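Local coordinates for protein putative transcriptional regulator (Clostridium difficile, PDB 3QI7) that is of unproven function but has a periplasmic-binding-protein-like fold and probably binds a small ligand, perhaps a sugar, as a lipoprotein or regulator, at residues F159-S164 and N228-N233; V194-I199 and Q210-D215. One frame throughout, in Å; residues are numbered along the deposited sequence. Where two conformers were deposited one is given.

Contact 1 of 2, residues F159-S164 and N228-N233; sequences FIHYAS and NVFGVN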
loop_
_atom_site.group_PDB
_atom_site.type_symbol
_atom_site.label_atom_id
_atom_site.label_comp_id
_atom_site.label_asym_id
_atom_site.label_seq_id
_atom_site.Cartn_x
_atom_site.Cartn_y
_atom_site.Cartn_z
ATOM N N PHE A 159 -6.998 19.839 11.307
ATOM C CA PHE A 159 -6.985 18.446 10.882
ATOM C C PHE A 159 -7.924 17.671 11.806
ATOM O O PHE A 159 -7.678 17.610 13.023
ATOM C CB PHE A 159 -5.572 17.882 10.999
ATOM C CG PHE A 159 -5.384 16.499 10.430
ATOM C CD1 PHE A 159 -5.927 15.355 11.059
ATOM C CD2 PHE A 159 -4.567 16.311 9.304
ATOM C CE1 PHE A 159 -5.685 14.114 10.534
ATOM C CE2 PHE A 159 -4.370 15.048 8.769
ATOM C CZ PHE A 159 -4.906 13.966 9.398
ATOM N N ILE A 160 -8.992 17.104 11.243
ATOM C CA ILE A 160 -9.961 16.297 12.028
ATOM C C ILE A 160 -9.630 14.802 11.807
ATOM O O ILE A 160 -9.573 14.359 10.668
ATOM C CB ILE A 160 -11.442 16.610 11.651
ATOM C CG1 ILE A 160 -11.665 18.106 11.387
ATOM C CG2 ILE A 160 -12.412 16.140 12.776
ATOM C CD1 ILE A 160 -11.313 19.106 12.542
ATOM N N HIS A 161 -9.346 14.060 12.893
ATOM C CA HIS A 161 -9.051 12.617 12.858
ATOM C C HIS A 161 -10.184 11.814 13.482
ATOM O O HIS A 161 -10.558 12.085 14.637
ATOM C CB HIS A 161 -7.776 12.363 13.667
ATOM C CG HIS A 161 -7.284 10.949 13.615
ATOM N ND1 HIS A 161 -7.824 9.938 14.398
ATOM C CD2 HIS A 161 -6.265 10.389 12.921
ATOM C CE1 HIS A 161 -7.166 8.814 14.156
ATOM N NE2 HIS A 161 -6.221 9.059 13.261
ATOM N N TYR A 162 -10.749 10.879 12.702
ATOM C CA TYR A 162 -11.904 10.059 13.111
ATOM C C TYR A 162 -11.484 8.578 13.170
ATOM O O TYR A 162 -10.948 8.045 12.210
ATOM C CB TYR A 162 -13.061 10.205 12.099
ATOM C CG TYR A 162 -13.779 11.523 12.116
ATOM C CD1 TYR A 162 -14.612 11.854 13.151
ATOM C CD2 TYR A 162 -13.656 12.426 11.055
ATOM C CE1 TYR A 162 -15.270 13.070 13.172
ATOM C CE2 TYR A 162 -14.310 13.627 11.060
ATOM C CZ TYR A 162 -15.131 13.953 12.127
ATOM O OH TYR A 162 -15.789 15.160 12.125
ATOM N N ALA A 163 -11.792 7.925 14.297
ATOM C CA ALA A 163 -11.448 6.529 14.592
ATOM C C ALA A 163 -12.204 6.139 15.853
ATOM O O ALA A 163 -12.380 6.975 16.742
ATOM C CB ALA A 163 -9.951 6.393 14.884
ATOM N N SER A 164 -12.638 4.884 15.933
ATOM C CA SER A 164 -13.273 4.347 17.147
ATOM C C SER A 164 -12.206 3.996 18.196
ATOM O O SER A 164 -11.054 3.819 17.854
ATOM C CB SER A 164 -14.079 3.090 16.815
ATOM O OG SER A 164 -13.240 1.952 16.652
ATOM N N ASN A 228 -8.781 19.763 6.832
ATOM C CA ASN A 228 -8.601 18.400 6.334
ATOM C C ASN A 228 -9.345 17.401 7.192
ATOM O O ASN A 228 -9.228 17.420 8.427
ATOM C CB ASN A 228 -7.128 17.990 6.288
ATOM C CG ASN A 228 -6.921 16.650 5.590
ATOM O OD1 ASN A 228 -7.135 16.563 4.397
ATOM N ND2 ASN A 228 -6.580 15.594 6.346
ATOM N N VAL A 229 -10.086 16.494 6.545
ATOM C CA VAL A 229 -10.809 15.471 7.290
ATOM C C VAL A 229 -10.217 14.099 6.932
ATOM O O VAL A 229 -9.997 13.770 5.759
ATOM C CB VAL A 229 -12.327 15.529 7.015
ATOM C CG1 VAL A 229 -13.085 14.343 7.718
ATOM C CG2 VAL A 229 -12.915 16.885 7.427
ATOM N N PHE A 230 -9.964 13.289 7.953
ATOM C CA PHE A 230 -9.334 12.001 7.746
ATOM C C PHE A 230 -9.994 10.928 8.569
ATOM O O PHE A 230 -10.227 11.137 9.762
ATOM C CB PHE A 230 -7.885 12.098 8.186
ATOM C CG PHE A 230 -7.115 10.804 8.069
ATOM C CD1 PHE A 230 -6.730 10.321 6.823
ATOM C CD2 PHE A 230 -6.738 10.100 9.196
ATOM C CE1 PHE A 230 -5.972 9.163 6.696
ATOM C CE2 PHE A 230 -6.016 8.915 9.071
ATOM C CZ PHE A 230 -5.636 8.447 7.816
ATOM N N GLY A 231 -10.211 9.764 7.952
ATOM C CA GLY A 231 -10.718 8.573 8.655
ATOM C C GLY A 231 -9.830 7.361 8.424
ATOM O O GLY A 231 -8.880 7.392 7.598
ATOM N N VAL A 232 -10.142 6.277 9.131
ATOM C CA VAL A 232 -9.185 5.180 9.274
ATOM C C VAL A 232 -9.582 3.886 8.582
ATOM O O VAL A 232 -8.824 2.921 8.637
ATOM C CB VAL A 232 -8.788 4.948 10.763
ATOM C CG1 VAL A 232 -8.270 6.239 11.414
ATOM C CG2 VAL A 232 -9.954 4.345 11.571
ATOM N N ASN A 233 -10.722 3.891 7.872
ATOM C CA ASN A 233 -11.132 2.755 7.033
ATOM C C ASN A 233 -11.978 3.220 5.823
ATOM O O ASN A 233 -12.384 4.401 5.723
ATOM C CB ASN A 233 -11.883 1.685 7.862
ATOM C CG ASN A 233 -13.073 2.263 8.621
ATOM O OD1 ASN A 233 -13.967 2.877 8.020
ATOM N ND2 ASN A 233 -13.079 2.099 9.955
#

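Contact 2 of 2, residues V194-I199 and Q210-D215; sequences VNTPNI and QFLNED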
loop_
_atom_site.group_PDB
_atom_site.type_symbol
_atom_site.label_atom_id
_atom_site.label_comp_id
_atom_site.label_asym_id
_atom_site.label_seq_id
_atom_site.Cartn_x
_atom_site.Cartn_y
_atom_site.Cartn_z
ATOM N N VAL A 194 -11.510 12.936 17.236
ATOM C CA VAL A 194 -12.904 12.613 17.489
ATOM C C VAL A 194 -13.101 11.108 17.461
ATOM O O VAL A 194 -12.791 10.435 16.449
ATOM C CB VAL A 194 -13.824 13.271 16.469
ATOM C CG1 VAL A 194 -15.329 12.990 16.825
ATOM C CG2 VAL A 194 -13.557 14.756 16.414
ATOM N N ASN A 195 -13.608 10.595 18.589
ATOM C CA ASN A 195 -13.970 9.190 18.743
ATOM C C ASN A 195 -15.326 8.874 18.120
ATOM O O ASN A 195 -16.376 9.432 18.512
ATOM C CB ASN A 195 -13.982 8.761 20.220
ATOM C CG ASN A 195 -12.565 8.671 20.850
ATOM O OD1 ASN A 195 -11.528 8.835 20.186
ATOM N ND2 ASN A 195 -12.540 8.414 22.165
ATOM N N THR A 196 -15.274 7.968 17.153
ATOM C CA THR A 196 -16.443 7.429 16.462
ATOM C C THR A 196 -16.939 6.153 17.197
ATOM O O THR A 196 -16.142 5.480 17.874
ATOM C CB THR A 196 -16.107 7.059 14.993
ATOM O OG1 THR A 196 -15.037 6.105 14.956
ATOM C CG2 THR A 196 -15.668 8.277 14.207
ATOM N N PRO A 197 -18.236 5.825 17.059
ATOM C CA PRO A 197 -18.775 4.600 17.679
ATOM C C PRO A 197 -18.071 3.326 17.192
ATOM O O PRO A 197 -17.793 3.175 15.998
ATOM C CB PRO A 197 -20.252 4.594 17.246
ATOM C CG PRO A 197 -20.575 6.021 16.949
ATOM C CD PRO A 197 -19.291 6.637 16.422
ATOM N N ASN A 198 -17.793 2.428 18.131
ATOM C CA ASN A 198 -17.269 1.112 17.822
ATOM C C ASN A 198 -18.212 0.361 16.911
ATOM O O ASN A 198 -19.426 0.413 17.089
ATOM C CB ASN A 198 -17.069 0.279 19.098
ATOM C CG ASN A 198 -15.860 0.703 19.882
ATOM O OD1 ASN A 198 -14.887 1.195 19.337
ATOM N ND2 ASN A 198 -15.905 0.478 21.173
ATOM N N ILE A 199 -17.653 -0.332 15.929
ATOM C CA ILE A 199 -18.451 -1.113 15.005
ATOM C C ILE A 199 -18.399 -2.556 15.481
ATOM O O ILE A 199 -17.397 -3.242 15.287
ATOM C CB ILE A 199 -17.947 -0.974 13.577
ATOM C CG1 ILE A 199 -18.013 0.510 13.165
ATOM C CG2 ILE A 199 -18.773 -1.867 12.621
ATOM C CD1 ILE A 199 -17.572 0.819 11.729
ATOM N N GLN A 210 -24.071 8.306 10.475
ATOM C CA GLN A 210 -24.820 9.454 11.033
ATOM C C GLN A 210 -23.944 10.307 11.937
ATOM O O GLN A 210 -24.003 11.534 11.901
ATOM C CB GLN A 210 -26.072 9.024 11.804
ATOM C CG GLN A 210 -27.150 8.458 10.897
ATOM C CD GLN A 210 -28.555 8.523 11.482
ATOM O OE1 GLN A 210 -29.319 7.545 11.410
ATOM N NE2 GLN A 210 -28.916 9.686 12.044
ATOM N N PHE A 211 -23.121 9.647 12.742
ATOM C CA PHE A 211 -22.217 10.343 13.636
ATOM C C PHE A 211 -21.255 11.236 12.824
ATOM O O PHE A 211 -21.063 12.448 13.144
ATOM C CB PHE A 211 -21.436 9.345 14.501
ATOM C CG PHE A 211 -20.452 10.004 15.429
ATOM C CD1 PHE A 211 -19.174 10.315 14.993
ATOM C CD2 PHE A 211 -20.818 10.344 16.738
ATOM C CE1 PHE A 211 -18.275 10.943 15.836
ATOM C CE2 PHE A 211 -19.916 10.971 17.585
ATOM C CZ PHE A 211 -18.660 11.283 17.137
ATOM N N LEU A 212 -20.639 10.640 11.808
ATOM C CA LEU A 212 -19.673 11.368 10.982
ATOM C C LEU A 212 -20.312 12.559 10.282
ATOM O O LEU A 212 -19.774 13.676 10.349
ATOM C CB LEU A 212 -18.954 10.477 9.986
ATOM C CG LEU A 212 -17.906 9.506 10.517
ATOM C CD1 LEU A 212 -17.606 8.485 9.411
ATOM C CD2 LEU A 212 -16.632 10.236 10.976
ATOM N N ASN A 213 -21.464 12.348 9.658
ATOM C CA ASN A 213 -22.123 13.432 8.968
ATOM C C ASN A 213 -22.407 14.619 9.873
ATOM O O ASN A 213 -22.142 15.780 9.500
ATOM C CB ASN A 213 -23.361 12.930 8.220
ATOM C CG ASN A 213 -22.982 12.185 6.940
ATOM O OD1 ASN A 213 -22.065 12.603 6.228
ATOM N ND2 ASN A 213 -23.667 11.083 6.653
ATOM N N GLU A 214 -22.919 14.342 11.068
ATOM C CA GLU A 214 -23.236 15.422 11.994
ATOM C C GLU A 214 -21.981 16.097 12.528
ATOM O O GLU A 214 -21.941 17.320 12.606
ATOM C CB GLU A 214 -24.129 14.934 13.131
ATOM C CG GLU A 214 -25.472 14.464 12.636
ATOM C CD GLU A 214 -26.249 15.548 11.899
ATOM O OE1 GLU A 214 -26.334 16.687 12.421
ATOM O OE2 GLU A 214 -26.772 15.251 10.799
ATOM N N ASP A 215 -20.941 15.326 12.840
ATOM C CA ASP A 215 -19.719 15.915 13.404
ATOM C C ASP A 215 -18.958 16.791 12.376
ATOM O O ASP A 215 -18.525 17.925 12.684
ATOM C CB ASP A 215 -18.807 14.852 13.968
ATOM C CG ASP A 215 -17.770 15.447 14.913
ATOM O OD1 ASP A 215 -18.157 15.763 16.065
ATOM O OD2 ASP A 215 -16.610 15.646 14.484
#

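Contact 1 of 2, residues F159-S164 and N228-N233
Phe-159, His-161, Asn-228 and Phe-230 send their side chains to one face of a parallel strand pair; the parallel register and a shared torsion, CG anti to the backbone N, set neighbouring groups side by side and pointing the same way. On Phe-159 (chi1 -173°) this carries the ring along the amide of Asn-228, whose OD1 is bonded to Ala-252 N: CE2 lies 3.3 Å from ND2, with ring and amide planes 48° apart. The far end of the same ring lies beside Phe-230 of the partner strand, CZ of Phe-159 being 3.7 Å from CB of Phe-230. CD2 of His-161 lies at the edge of the Phe-230 ring, 3.8 Å from CD2 of Phe-230, but with the planes at 45° the pair is oblique, neither stacked nor T-shaped. The other end of the imidazole meets CG1 of Val-232, whose side chain crosses that of His-161 at about a right angle.

The other face holds Ile-160, Tyr-162 and Val-229. CG1 of Val-229 lies in the plane of the Tyr-162 ring and touches its edge at CE2, 3.6 Å away. Between the faces, Ile-160 N gives a nearly straight bond to Asn-228 O (2.8 Å) and Ile-160 O receives Phe-230 N (2.9 Å), after which Tyr-162 N bonds to Phe-230 O (3.0 Å). Tyr-162 O then has no polar partner and is packed against CG1 of Val-232.

Helix 140-153 packs on the Phe-159 and Phe-230 face through Ser-151, Arg-143 and Leu-147, whereas helix 203-223 lies on the Ile-160 and Tyr-162 face. Between them runs the parallel sheet of order 191-196, 159-164, 228-231, an alpha/beta layering consistent with a periplasmic-binding-protein-like domain.

Contact 2 of 2, residues V194-I199 and Q210-D215
Phe-211 reaches from its helix toward the end of strand 194-196, and its ring is bordered by four consecutive residues. CB lies 4.0 Å from CD of Pro-197. With CG anti to the backbone N (chi1 179°), the ring then extends beneath that same proline carbon, which sits over one face, 3.7 Å from CG of Phe-211 and 23° off the ring normal through the centroid, a CH-pi contact. Along one side CD1 and CE1 pass CG2 of Thr-196, whose side chain crosses that of Phe-211 at about a right angle. CE1 also meets CG1 of Val-194 at 3.7 Å, the methyl lying in the ring plane at its edge. At the tip, CZ comes within 3.2 Å of Asn-195 O.

One turn further along the helix, Asp-215 faces Val-194 from the opposite direction, OD2 being 3.7 Å from CG2 of Val-194. This OD2 is bonded to both Tyr-162 OH and Gln-219 NE2, so the buried carboxylate has polar partners despite its methyl neighbour. Leu-212 CD2 adds a contact with Thr-196 CG2. Strand and helix run nearly antiparallel, at 155°, as in the beta-alpha units of the alpha/beta domains of periplasmic-binding-protein-like folds.

From the N terminus, strand 159-164 comes first, and helix 171-186 leads to strand 191-196, which bonds alongside it. The chain then turns back into helix 203-223, where contact 2 closes a short loop of ten residues. Leaving that helix, it enters strand 228-231, whose pairing in contact 1 closes a much longer loop of 63 residues that encloses the whole of contact 2. The two nest without crossing: contact 1 pairs the central and one outer strand, and contact 2 lays helix 203-223 against the other outer strand, 191-196. His-161 O and Val-194 N, 2.9 Å apart, form a probable backbone hydrogen bond that joins the contacts through neighbouring strands.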